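PDB 2B9Y: putative aminooxidase from Propionibacterium acnes, which probably isomerises double bonds of polyunsaturated fatty acids with the help of a bound FAD, using a fold shared with flavin-containing amine oxidases. Local coordinates for residues Tyr33-Arg38 with His218-Asn223; Met74-Asp79 with Glu210-Thr215. One frame throughout, in Å; residues are numbered along the deposited sequence.

Contact 1 of 2, residues Tyr33-Arg38 with His218-Asn223. With FAD (flavin-adenine dinucleotide), chain F; BU1 (1,4-butanediol), chain K; SO4 (sulfate ion), chain D.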
ATOM      1  N   TYR A  33     -15.589   4.634 -20.272  1.00 37.35           N
ATOM      2  CA  TYR A  33     -14.310   4.160 -19.739  1.00 35.80           C
ATOM      3  C   TYR A  33     -14.239   2.630 -19.880  1.00 34.89           C
ATOM      4  O   TYR A  33     -15.276   1.946 -19.919  1.00 34.50           O
ATOM      5  CB  TYR A  33     -14.130   4.588 -18.268  1.00 34.73           C
ATOM      6  CG  TYR A  33     -15.136   3.934 -17.357  1.00 32.97           C
ATOM      7  CD1 TYR A  33     -14.883   2.678 -16.802  1.00 32.78           C
ATOM      8  CD2 TYR A  33     -16.356   4.529 -17.103  1.00 30.66           C
ATOM      9  CE1 TYR A  33     -15.814   2.039 -15.999  1.00 31.68           C
ATOM     10  CE2 TYR A  33     -17.299   3.898 -16.294  1.00 33.06           C
ATOM     11  CZ  TYR A  33     -17.012   2.647 -15.742  1.00 32.31           C
ATOM     12  OH  TYR A  33     -17.922   2.011 -14.950  1.00 31.05           O
ATOM     13  N   THR A  34     -13.013   2.122 -19.960  1.00 33.56           N
ATOM     14  CA  THR A  34     -12.742   0.694 -19.983  1.00 33.70           C
ATOM     15  C   THR A  34     -11.572   0.434 -19.045  1.00 33.23           C
ATOM     16  O   THR A  34     -10.557   1.127 -19.115  1.00 32.82           O
ATOM     17  CB  THR A  34     -12.380   0.193 -21.405  1.00 33.78           C
ATOM     18  OG1 THR A  34     -13.408   0.575 -22.311  1.00 36.33           O
ATOM     19  CG2 THR A  34     -12.255  -1.315 -21.448  1.00 33.86           C
ATOM     20  N   ILE A  35     -11.736  -0.539 -18.151  1.00 32.46           N
ATOM     21  CA  ILE A  35     -10.657  -0.965 -17.266  1.00 32.06           C
ATOM     22  C   ILE A  35     -10.039  -2.236 -17.836  1.00 32.16           C
ATOM     23  O   ILE A  35     -10.747  -3.195 -18.160  1.00 32.00           O
ATOM     24  CB  ILE A  35     -11.128  -1.202 -15.819  1.00 31.23           C
ATOM     25  CG1 ILE A  35     -11.778   0.073 -15.262  1.00 30.27           C
ATOM     26  CG2 ILE A  35      -9.932  -1.639 -14.956  1.00 30.46           C
ATOM     27  CD1 ILE A  35     -12.741  -0.129 -14.073  1.00 30.87           C
ATOM     28  N   LEU A  36      -8.717  -2.223 -17.971  1.00 32.26           N
ATOM     29  CA  LEU A  36      -7.972  -3.338 -18.552  1.00 32.04           C
ATOM     30  C   LEU A  36      -7.074  -3.923 -17.468  1.00 32.12           C
ATOM     31  O   LEU A  36      -6.179  -3.236 -16.946  1.00 32.09           O
ATOM     32  CB  LEU A  36      -7.127  -2.883 -19.753  1.00 31.81           C
ATOM     33  CG  LEU A  36      -7.831  -2.001 -20.785  1.00 31.34           C
ATOM     34  CD1 LEU A  36      -6.843  -1.542 -21.900  1.00 29.12           C
ATOM     35  CD2 LEU A  36      -9.032  -2.728 -21.361  1.00 28.68           C
ATOM     36  N   GLU A  37      -7.341  -5.190 -17.140  1.00 32.24           N
ATOM     37  CA  GLU A  37      -6.690  -5.920 -16.067  1.00 32.08           C
ATOM     38  C   GLU A  37      -5.953  -7.080 -16.695  1.00 32.54           C
ATOM     39  O   GLU A  37      -6.559  -7.843 -17.467  1.00 31.90           O
ATOM     40  CB  GLU A  37      -7.740  -6.442 -15.057  1.00 31.82           C
ATOM     41  CG  GLU A  37      -7.208  -7.510 -14.045  1.00 31.51           C
ATOM     42  CD  GLU A  37      -6.033  -6.994 -13.233  1.00 30.40           C
ATOM     43  OE1 GLU A  37      -6.051  -5.782 -12.870  1.00 28.81           O
ATOM     44  OE2 GLU A  37      -5.104  -7.786 -12.959  1.00 29.49           O
ATOM     45  N   ARG A  38      -4.669  -7.224 -16.334  1.00 32.97           N
ATOM     46  CA  ARG A  38      -3.814  -8.297 -16.823  1.00 33.16           C
ATOM     47  C   ARG A  38      -4.201  -9.717 -16.297  1.00 32.88           C
ATOM     48  O   ARG A  38      -4.109 -10.693 -17.026  1.00 32.24           O
ATOM     49  CB  ARG A  38      -2.353  -8.003 -16.443  1.00 34.10           C
ATOM     50  CG  ARG A  38      -1.343  -9.070 -16.959  1.00 35.75           C
ATOM     51  CD  ARG A  38       0.105  -8.667 -16.775  1.00 37.69           C
ATOM     52  NE  ARG A  38       0.440  -8.368 -15.378  1.00 41.62           N
ATOM     53  CZ  ARG A  38       1.609  -7.850 -14.966  1.00 42.88           C
ATOM     54  NH1 ARG A  38       2.568  -7.541 -15.846  1.00 43.61           N
ATOM     55  NH2 ARG A  38       1.826  -7.618 -13.669  1.00 42.49           N
ATOM     56  N   HIS A 218     -19.136  -0.416 -16.431  1.00 33.64           N
ATOM     57  CA  HIS A 218     -18.257  -1.248 -17.228  1.00 33.68           C
ATOM     58  C   HIS A 218     -17.320  -1.994 -16.310  1.00 33.98           C
ATOM     59  O   HIS A 218     -16.231  -1.516 -16.017  1.00 34.57           O
ATOM     60  CB  HIS A 218     -17.478  -0.417 -18.233  1.00 33.75           C
ATOM     61  CG  HIS A 218     -18.345   0.429 -19.106  1.00 33.99           C
ATOM     62  ND1 HIS A 218     -19.141  -0.102 -20.096  1.00 36.26           N
ATOM     63  CD2 HIS A 218     -18.579   1.760 -19.106  1.00 35.23           C
ATOM     64  CE1 HIS A 218     -19.824   0.867 -20.675  1.00 36.35           C
ATOM     65  NE2 HIS A 218     -19.506   2.008 -20.088  1.00 36.46           N
ATOM     66  N   PRO A 219     -17.738  -3.186 -15.838  1.00 34.21           N
ATOM     67  CA  PRO A 219     -16.805  -3.980 -15.044  1.00 33.21           C
ATOM     68  C   PRO A 219     -15.535  -4.237 -15.838  1.00 33.26           C
ATOM     69  O   PRO A 219     -15.571  -4.263 -17.069  1.00 33.63           O
ATOM     70  CB  PRO A 219     -17.580  -5.268 -14.775  1.00 33.22           C
ATOM     71  CG  PRO A 219     -19.025  -4.838 -14.817  1.00 33.87           C
ATOM     72  CD  PRO A 219     -19.050  -3.848 -15.964  1.00 34.13           C
ATOM     73  N   ALA A 220     -14.420  -4.419 -15.138  1.00 32.55           N
ATOM     74  CA  ALA A 220     -13.130  -4.605 -15.777  1.00 32.09           C
ATOM     75  C   ALA A 220     -13.080  -5.715 -16.834  1.00 31.82           C
ATOM     76  O   ALA A 220     -13.654  -6.800 -16.670  1.00 31.11           O
ATOM     77  CB  ALA A 220     -12.060  -4.878 -14.700  1.00 31.76           C
ATOM     78  N   GLU A 221     -12.323  -5.452 -17.889  1.00 31.81           N
ATOM     79  CA  GLU A 221     -11.929  -6.481 -18.816  1.00 32.73           C
ATOM     80  C   GLU A 221     -10.720  -7.182 -18.223  1.00 32.79           C
ATOM     81  O   GLU A 221      -9.742  -6.528 -17.859  1.00 33.19           O
ATOM     82  CB  GLU A 221     -11.569  -5.894 -20.186  1.00 33.55           C
ATOM     83  CG  GLU A 221     -12.665  -5.072 -20.851  1.00 35.86           C
ATOM     84  CD  GLU A 221     -13.789  -5.939 -21.395  1.00 41.94           C
ATOM     85  OE1 GLU A 221     -13.505  -7.129 -21.694  1.00 43.62           O
ATOM     86  OE2 GLU A 221     -14.944  -5.436 -21.524  1.00 42.95           O
ATOM     87  N   ARG A 222     -10.780  -8.506 -18.140  1.00 32.41           N
ATOM     88  CA  ARG A 222      -9.721  -9.304 -17.500  1.00 32.59           C
ATOM     89  C   ARG A 222      -8.881 -10.102 -18.497  1.00 32.33           C
ATOM     90  O   ARG A 222      -9.243 -10.239 -19.659  1.00 31.95           O
ATOM     91  CB  ARG A 222     -10.348 -10.244 -16.481  1.00 32.34           C
ATOM     92  CG  ARG A 222     -11.371  -9.537 -15.596  1.00 32.10           C
ATOM     93  CD  ARG A 222     -11.650 -10.340 -14.351  1.00 32.33           C
ATOM     94  NE  ARG A 222     -12.922 -10.007 -13.719  1.00 31.69           N
ATOM     95  CZ  ARG A 222     -13.370 -10.596 -12.617  1.00 32.31           C
ATOM     96  NH1 ARG A 222     -12.630 -11.529 -12.029  1.00 32.46           N
ATOM     97  NH2 ARG A 222     -14.551 -10.266 -12.092  1.00 32.30           N
ATOM     98  N   ASN A 223      -7.752 -10.607 -18.031  1.00 32.13           N
ATOM     99  CA  ASN A 223      -6.839 -11.341 -18.885  1.00 33.43           C
ATOM    100  C   ASN A 223      -6.426 -10.532 -20.126  1.00 34.26           C
ATOM    101  O   ASN A 223      -6.289 -11.083 -21.219  1.00 34.26           O
ATOM    102  CB  ASN A 223      -7.469 -12.690 -19.305  1.00 33.60           C
ATOM    103  CG  ASN A 223      -7.949 -13.496 -18.118  1.00 32.93           C
ATOM    104  OD1 ASN A 223      -7.144 -13.908 -17.277  1.00 34.16           O
ATOM    105  ND2 ASN A 223      -9.268 -13.680 -18.009  1.00 31.03           N
TER
HETATM  106  PA  FAD F1500      -2.522  -2.838  -6.917  1.00 31.77           P
HETATM  107  O1A FAD F1500      -3.397  -3.321  -5.787  1.00 29.20           O
HETATM  108  O2A FAD F1500      -1.150  -3.459  -7.014  1.00 27.74           O
HETATM  109  O5B FAD F1500      -3.327  -3.150  -8.277  1.00 31.75           O
HETATM  110  C5B FAD F1500      -2.657  -3.063  -9.512  1.00 29.82           C
HETATM  111  C4B FAD F1500      -3.483  -3.779 -10.567  1.00 30.67           C
HETATM  112  O4B FAD F1500      -2.940  -3.563 -11.852  1.00 29.35           O
HETATM  113  C3B FAD F1500      -3.529  -5.289 -10.348  1.00 30.18           C
HETATM  114  O3B FAD F1500      -4.845  -5.764 -10.543  1.00 28.75           O
HETATM  115  C2B FAD F1500      -2.588  -5.842 -11.392  1.00 29.06           C
HETATM  116  O2B FAD F1500      -2.948  -7.147 -11.778  1.00 30.35           O
HETATM  117  C1B FAD F1500      -2.791  -4.815 -12.498  1.00 30.95           C
HETATM  118  N9A FAD F1500      -1.704  -4.729 -13.478  1.00 31.24           N
HETATM  119  C8A FAD F1500      -0.358  -4.707 -13.239  1.00 32.15           C
HETATM  120  N7A FAD F1500       0.295  -4.603 -14.415  1.00 33.01           N
HETATM  121  C5A FAD F1500      -0.612  -4.565 -15.415  1.00 32.33           C
HETATM  122  C6A FAD F1500      -0.498  -4.472 -16.794  1.00 31.33           C
HETATM  123  N6A FAD F1500       0.690  -4.446 -17.409  1.00 30.64           N
HETATM  124  N1A FAD F1500      -1.652  -4.451 -17.543  1.00 30.54           N
HETATM  125  C2A FAD F1500      -2.892  -4.520 -16.951  1.00 31.97           C
HETATM  126  N3A FAD F1500      -3.018  -4.615 -15.591  1.00 31.83           N
HETATM  127  C4A FAD F1500      -1.886  -4.639 -14.831  1.00 33.77           C
HETATM  128  N1  FAD F1500      -3.274  -1.293   2.277  1.00 38.68           N
HETATM  129  C2  FAD F1500      -4.029  -0.748   3.286  1.00 38.71           C
HETATM  130  O2  FAD F1500      -4.678   0.275   3.093  1.00 39.53           O
HETATM  131  N3  FAD F1500      -4.047  -1.353   4.524  1.00 41.51           N
HETATM  132  C4  FAD F1500      -3.320  -2.508   4.758  1.00 41.67           C
HETATM  133  O4  FAD F1500      -3.463  -3.140   5.832  1.00 43.10           O
HETATM  134  C4X FAD F1500      -2.543  -3.062   3.753  1.00 39.48           C
HETATM  135  N5  FAD F1500      -1.757  -4.168   3.995  1.00 35.94           N
HETATM  136  C5X FAD F1500      -1.145  -4.786   2.952  1.00 36.74           C
HETATM  137  C6  FAD F1500      -0.503  -5.980   3.200  1.00 36.48           C
HETATM  138  C7  FAD F1500       0.047  -6.685   2.161  1.00 36.45           C
HETATM  139  C7M FAD F1500       0.722  -7.976   2.480  1.00 37.16           C
HETATM  140  C8  FAD F1500      -0.057  -6.188   0.860  1.00 37.22           C
HETATM  141  C8M FAD F1500       0.477  -6.960  -0.320  1.00 35.91           C
HETATM  142  C9  FAD F1500      -0.700  -4.974   0.617  1.00 36.53           C
HETATM  143  C9A FAD F1500      -1.252  -4.251   1.663  1.00 36.78           C
HETATM  144  N10 FAD F1500      -1.845  -2.997   1.487  1.00 36.95           N
HETATM  145  C10 FAD F1500      -2.547  -2.443   2.507  1.00 37.99           C
HETATM  146  C1' FAD F1500      -1.603  -2.095   0.311  1.00 33.21           C
HETATM  147  C2' FAD F1500      -2.828  -2.065  -0.628  1.00 32.98           C
HETATM  148  O2' FAD F1500      -3.356  -3.364  -0.862  1.00 29.56           O
HETATM  149  C3' FAD F1500      -2.424  -1.453  -1.974  1.00 31.62           C
HETATM  150  O3' FAD F1500      -1.784  -0.228  -1.722  1.00 30.83           O
HETATM  151  C4' FAD F1500      -3.602  -1.233  -2.921  1.00 30.01           C
HETATM  152  O4' FAD F1500      -4.127  -2.448  -3.401  1.00 28.50           O
HETATM  153  C5' FAD F1500      -3.103  -0.427  -4.093  1.00 30.13           C
HETATM  154  O5' FAD F1500      -4.067  -0.404  -5.123  1.00 31.07           O
HETATM  155  P   FAD F1500      -3.516  -0.143  -6.615  1.00 30.52           P
HETATM  156  O1P FAD F1500      -4.682  -0.225  -7.585  1.00 31.29           O
HETATM  157  O2P FAD F1500      -2.853   1.204  -6.602  1.00 31.27           O
HETATM  158  O3P FAD F1500      -2.337  -1.235  -6.834  1.00 30.40           O
HETATM  159  C1  BU1 K1505     -16.813  -7.866 -17.857  1.00 56.31           C
HETATM  160  C2  BU1 K1505     -15.797  -8.961 -18.175  1.00 54.92           C
HETATM  161  C3  BU1 K1505     -14.853  -8.491 -19.265  1.00 55.39           C
HETATM  162  C4  BU1 K1505     -13.836  -9.522 -19.798  1.00 55.43           C
HETATM  163  O5  BU1 K1505     -17.431  -7.234 -19.002  1.00 55.92           O
HETATM  164  O6  BU1 K1505     -13.304 -10.361 -18.785  1.00 53.56           O
HETATM  165  S   SO4 D1003       5.927  -7.641 -14.141  0.50 35.24           S
HETATM  166  O1  SO4 D1003       6.156  -9.077 -14.101  0.50 33.87           O
HETATM  167  O2  SO4 D1003       5.682  -7.186 -15.514  0.50 31.20           O
HETATM  168  O3  SO4 D1003       4.786  -7.377 -13.291  0.50 34.97           O
HETATM  169  O4  SO4 D1003       7.095  -6.942 -13.592  0.50 33.17           O
HETATM  170  O   HOH W   1     -14.236  -1.773 -18.174  1.00 33.03           O
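His218 packs against Tyr33 at the start of the second strand of the Rossmann-type, FAD-binding sheet, where the loop 218-223 runs alongside strand 33-36, an outermost strand of that sheet. The imidazole turns an edge to the phenol face in a T-shaped stack, planes at 79°, with His218 CD2 lying over the rim of the ring, 3.8 Å from Tyr33 CE2. With chi1 at 66°, Tyr33 CG sits between its backbone N and carbonyl carbon, and the ring leans over the loop so that OH accepts from His218 N at 3.1 Å; the same hydroxyl is also hydrogen-bonded to Glu26. An aromatic residue with a polar tip suits this buried place.

Glu221 contributes mainly backbone: its N donates to Ile35 O and its O accepts from Glu37 N, both at 2.8 Å, a single beta bridge at the sheet edge. Its CG also rests on Thr34 CG2. Beside it, Ala220 CB is small enough to fit against Ile35 CG2. Glu37, placed just after the strand as in many Rossmann-type dinucleotide sites, bends at chi2 (58°) and takes one ribose hydroxyl on each carboxylate oxygen: FAD O3B reaches OE1 at 2.6 Å and FAD O2B reaches OE2 at 2.5 Å.

Contact 2 of 2, residues Met74-Asp79 with Glu210-Thr215. With BU1 (1,4-butanediol), chain L.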
ATOM      1  N   MET A  74     -17.851   1.344   0.050  1.00 30.52           N
ATOM      2  CA  MET A  74     -18.803   0.502   0.777  1.00 30.25           C
ATOM      3  C   MET A  74     -20.222   1.017   0.724  1.00 30.41           C
ATOM      4  O   MET A  74     -21.163   0.208   0.640  1.00 29.06           O
ATOM      5  CB  MET A  74     -18.409   0.335   2.237  1.00 30.07           C
ATOM      6  CG  MET A  74     -17.247  -0.604   2.431  1.00 30.22           C
ATOM      7  SD  MET A  74     -16.834  -0.913   4.149  1.00 27.39           S
ATOM      8  CE  MET A  74     -16.502   0.748   4.787  1.00 26.87           C
ATOM      9  N   ASP A  75     -20.381   2.345   0.794  1.00 30.43           N
ATOM     10  CA  ASP A  75     -21.714   2.948   0.621  1.00 30.82           C
ATOM     11  C   ASP A  75     -22.339   2.494  -0.689  1.00 30.56           C
ATOM     12  O   ASP A  75     -23.534   2.247  -0.761  1.00 31.01           O
ATOM     13  CB  ASP A  75     -21.666   4.472   0.577  1.00 30.79           C
ATOM     14  CG  ASP A  75     -21.345   5.105   1.899  1.00 31.46           C
ATOM     15  OD1 ASP A  75     -21.422   4.436   2.962  1.00 31.96           O
ATOM     16  OD2 ASP A  75     -20.998   6.316   1.849  1.00 31.25           O
ATOM     17  N   ARG A  76     -21.513   2.441  -1.728  1.00 30.36           N
ATOM     18  CA  ARG A  76     -21.948   2.050  -3.060  1.00 30.37           C
ATOM     19  C   ARG A  76     -22.170   0.554  -3.189  1.00 30.15           C
ATOM     20  O   ARG A  76     -23.098   0.115  -3.851  1.00 30.39           O
ATOM     21  CB  ARG A  76     -20.917   2.502  -4.091  1.00 30.50           C
ATOM     22  CG  ARG A  76     -21.215   2.092  -5.531  1.00 30.62           C
ATOM     23  CD  ARG A  76     -20.317   2.854  -6.515  1.00 30.56           C
ATOM     24  NE  ARG A  76     -20.513   2.329  -7.851  1.00 31.37           N
ATOM     25  CZ  ARG A  76     -20.816   3.016  -8.950  1.00 32.07           C
ATOM     26  NH1 ARG A  76     -20.878   4.334  -8.959  1.00 33.04           N
ATOM     27  NH2 ARG A  76     -21.023   2.351 -10.080  1.00 32.44           N
ATOM     28  N   THR A  77     -21.310  -0.245  -2.575  1.00 29.90           N
ATOM     29  CA  THR A  77     -21.382  -1.678  -2.797  1.00 29.67           C
ATOM     30  C   THR A  77     -22.331  -2.385  -1.857  1.00 29.64           C
ATOM     31  O   THR A  77     -22.772  -3.463  -2.173  1.00 30.01           O
ATOM     32  CB  THR A  77     -20.020  -2.346  -2.694  1.00 29.37           C
ATOM     33  OG1 THR A  77     -19.585  -2.337  -1.328  1.00 28.98           O
ATOM     34  CG2 THR A  77     -19.020  -1.671  -3.621  1.00 27.65           C
ATOM     35  N   GLY A  78     -22.623  -1.784  -0.709  1.00 30.30           N
ATOM     36  CA  GLY A  78     -23.410  -2.429   0.343  1.00 30.40           C
ATOM     37  C   GLY A  78     -22.579  -3.205   1.356  1.00 30.37           C
ATOM     38  O   GLY A  78     -23.111  -3.800   2.297  1.00 30.13           O
ATOM     39  N   ASP A  79     -21.271  -3.211   1.159  1.00 30.13           N
ATOM     40  CA  ASP A  79     -20.366  -3.882   2.100  1.00 29.57           C
ATOM     41  C   ASP A  79     -20.296  -3.194   3.481  1.00 29.41           C
ATOM     42  O   ASP A  79     -20.594  -1.993   3.637  1.00 28.35           O
ATOM     43  CB  ASP A  79     -18.987  -4.053   1.468  1.00 29.48           C
ATOM     44  CG  ASP A  79     -18.995  -5.082   0.323  1.00 28.43           C
ATOM     45  OD1 ASP A  79     -19.263  -6.262   0.599  1.00 27.82           O
ATOM     46  OD2 ASP A  79     -18.706  -4.725  -0.839  1.00 27.72           O
ATOM     47  N   GLU A 210     -14.242  -6.544  -5.554  1.00 28.23           N
ATOM     48  CA  GLU A 210     -14.998  -7.394  -6.462  1.00 28.22           C
ATOM     49  C   GLU A 210     -16.435  -6.855  -6.618  1.00 28.04           C
ATOM     50  O   GLU A 210     -16.983  -6.799  -7.725  1.00 27.36           O
ATOM     51  CB  GLU A 210     -15.039  -8.840  -5.951  1.00 28.13           C
ATOM     52  CG  GLU A 210     -13.680  -9.512  -5.948  1.00 28.88           C
ATOM     53  CD  GLU A 210     -13.653 -10.850  -5.236  1.00 27.94           C
ATOM     54  OE1 GLU A 210     -14.296 -11.017  -4.156  1.00 26.83           O
ATOM     55  OE2 GLU A 210     -12.985 -11.739  -5.786  1.00 28.03           O
ATOM     56  N   HIS A 211     -17.022  -6.461  -5.491  1.00 27.55           N
ATOM     57  CA  HIS A 211     -18.350  -5.896  -5.493  1.00 27.70           C
ATOM     58  C   HIS A 211     -18.413  -4.532  -6.159  1.00 27.69           C
ATOM     59  O   HIS A 211     -19.415  -4.222  -6.835  1.00 28.45           O
ATOM     60  CB  HIS A 211     -18.924  -5.889  -4.079  1.00 27.39           C
ATOM     61  CG  HIS A 211     -18.980  -7.257  -3.484  1.00 28.76           C
ATOM     62  ND1 HIS A 211     -19.131  -7.490  -2.128  1.00 27.48           N
ATOM     63  CD2 HIS A 211     -18.837  -8.477  -4.067  1.00 28.22           C
ATOM     64  CE1 HIS A 211     -19.121  -8.795  -1.914  1.00 28.59           C
ATOM     65  NE2 HIS A 211     -18.929  -9.413  -3.069  1.00 27.73           N
ATOM     66  N   LEU A 212     -17.365  -3.725  -5.994  1.00 27.74           N
ATOM     67  CA  LEU A 212     -17.323  -2.414  -6.645  1.00 27.88           C
ATOM     68  C   LEU A 212     -17.313  -2.600  -8.165  1.00 28.32           C
ATOM     69  O   LEU A 212     -18.098  -1.980  -8.877  1.00 28.19           O
ATOM     70  CB  LEU A 212     -16.108  -1.593  -6.185  1.00 28.12           C
ATOM     71  CG  LEU A 212     -15.896  -0.258  -6.909  1.00 28.44           C
ATOM     72  CD1 LEU A 212     -17.176   0.635  -6.838  1.00 24.87           C
ATOM     73  CD2 LEU A 212     -14.614   0.474  -6.431  1.00 25.10           C
ATOM     74  N   ASN A 213     -16.417  -3.470  -8.634  1.00 28.59           N
ATOM     75  CA  ASN A 213     -16.316  -3.835 -10.054  1.00 27.95           C
ATOM     76  C   ASN A 213     -17.671  -4.200 -10.637  1.00 27.59           C
ATOM     77  O   ASN A 213     -18.019  -3.761 -11.713  1.00 27.63           O
ATOM     78  CB  ASN A 213     -15.342  -5.013 -10.204  1.00 28.35           C
ATOM     79  CG  ASN A 213     -15.036  -5.366 -11.652  1.00 28.85           C
ATOM     80  OD1 ASN A 213     -14.542  -4.523 -12.418  1.00 29.13           O
ATOM     81  ND2 ASN A 213     -15.310  -6.633 -12.034  1.00 29.11           N
ATOM     82  N   ALA A 214     -18.443  -4.977  -9.896  1.00 27.29           N
ATOM     83  CA  ALA A 214     -19.752  -5.456 -10.359  1.00 27.78           C
ATOM     84  C   ALA A 214     -20.786  -4.338 -10.456  1.00 28.12           C
ATOM     85  O   ALA A 214     -21.625  -4.342 -11.362  1.00 27.66           O
ATOM     86  CB  ALA A 214     -20.256  -6.565  -9.464  1.00 27.06           C
ATOM     87  N   THR A 215     -20.692  -3.357  -9.557  1.00 28.52           N
ATOM     88  CA  THR A 215     -21.552  -2.181  -9.619  1.00 28.92           C
ATOM     89  C   THR A 215     -21.165  -1.226 -10.749  1.00 29.67           C
ATOM     90  O   THR A 215     -21.933  -0.310 -11.085  1.00 29.49           O
ATOM     91  CB  THR A 215     -21.492  -1.317  -8.326  1.00 29.39           C
ATOM     92  OG1 THR A 215     -20.201  -0.686  -8.254  1.00 27.04           O
ATOM     93  CG2 THR A 215     -21.772  -2.146  -7.072  1.00 27.67           C
TER
HETATM   94  C1  BU1 L1506     -22.491  -6.398  -0.494  1.00 50.27           C
HETATM   95  C2  BU1 L1506     -22.352  -7.603   0.450  1.00 48.93           C
HETATM   96  C3  BU1 L1506     -23.246  -8.782   0.042  1.00 48.08           C
HETATM   97  C4  BU1 L1506     -23.095 -10.012   0.940  1.00 46.89           C
HETATM   98  O5  BU1 L1506     -23.861  -6.063  -0.809  1.00 50.52           O
HETATM   99  O6  BU1 L1506     -21.714 -10.353   1.074  1.00 44.42           O
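Arg76 and Thr215 carry one of two polar grips between the C-terminal end of helix 68-77 and helix 205-215. Extended from CG to NE, the arginine approaches side-on with two nitrogens: NE donates to Thr215 OG1 at 3.1 Å, almost straight (178°) and in the guanidinium plane, while NH2 reaches Thr215 O at 3.0 Å from above the carbonyl plane. Thr215 OG1 in turn donates to Leu212 O, which fixes the hydroxyl's rotation and leaves it turned to accept from NE. The guanidinium has further partners in Gln27 and Glu26 of helix 16-27.

The second grip is a His-carboxylate pair. Both oxygens of Asp79 face His211 ND1 with their syn lone pairs, OD1 at 3.0 Å and OD2 at 3.1 Å, and the carboxylate lies within 14° of the ring plane. Thr77 OG1 accepts from Asp79 N, closing an ST turn, and the same hydroxyl donates to Asp79 OD2 at 2.6 Å, which steadies the carboxylate.

Apolar contact fills the middle. Thr77 CG2 lies 3.5 Å from Leu212 CA, compact enough to let the helices come close, and Leu212 CD1 meets the aliphatic CD of Arg76.

Since ND1 is the donor to Asp79, the carboxylate would be expected to stabilise positive charge on His211, and two donors on OD2 would help hold Asp79 in its ionised form.

Both contacts are partly buried and lie on the same side of the chain's centre, contact 2 nested along the sequence inside the loop that contact 1 closes. Contact 1 borders the parallel nucleotide-binding sheet and relies on backbone bridging, an aromatic pair and a ribose-binding carboxylate; contact 2 joins two helices through side-chain hydrogen bonds round a small apolar centre. Helix 205-215 and the loop 218-223 follow one another, and Asn213 OD1 probably accepts a hydrogen bond from Ala220 N, tying the two sites directly. Glu26 of helix 16-27 also links them, bonding Tyr33 in contact 1 and forming a salt bridge with Arg76 in contact 2.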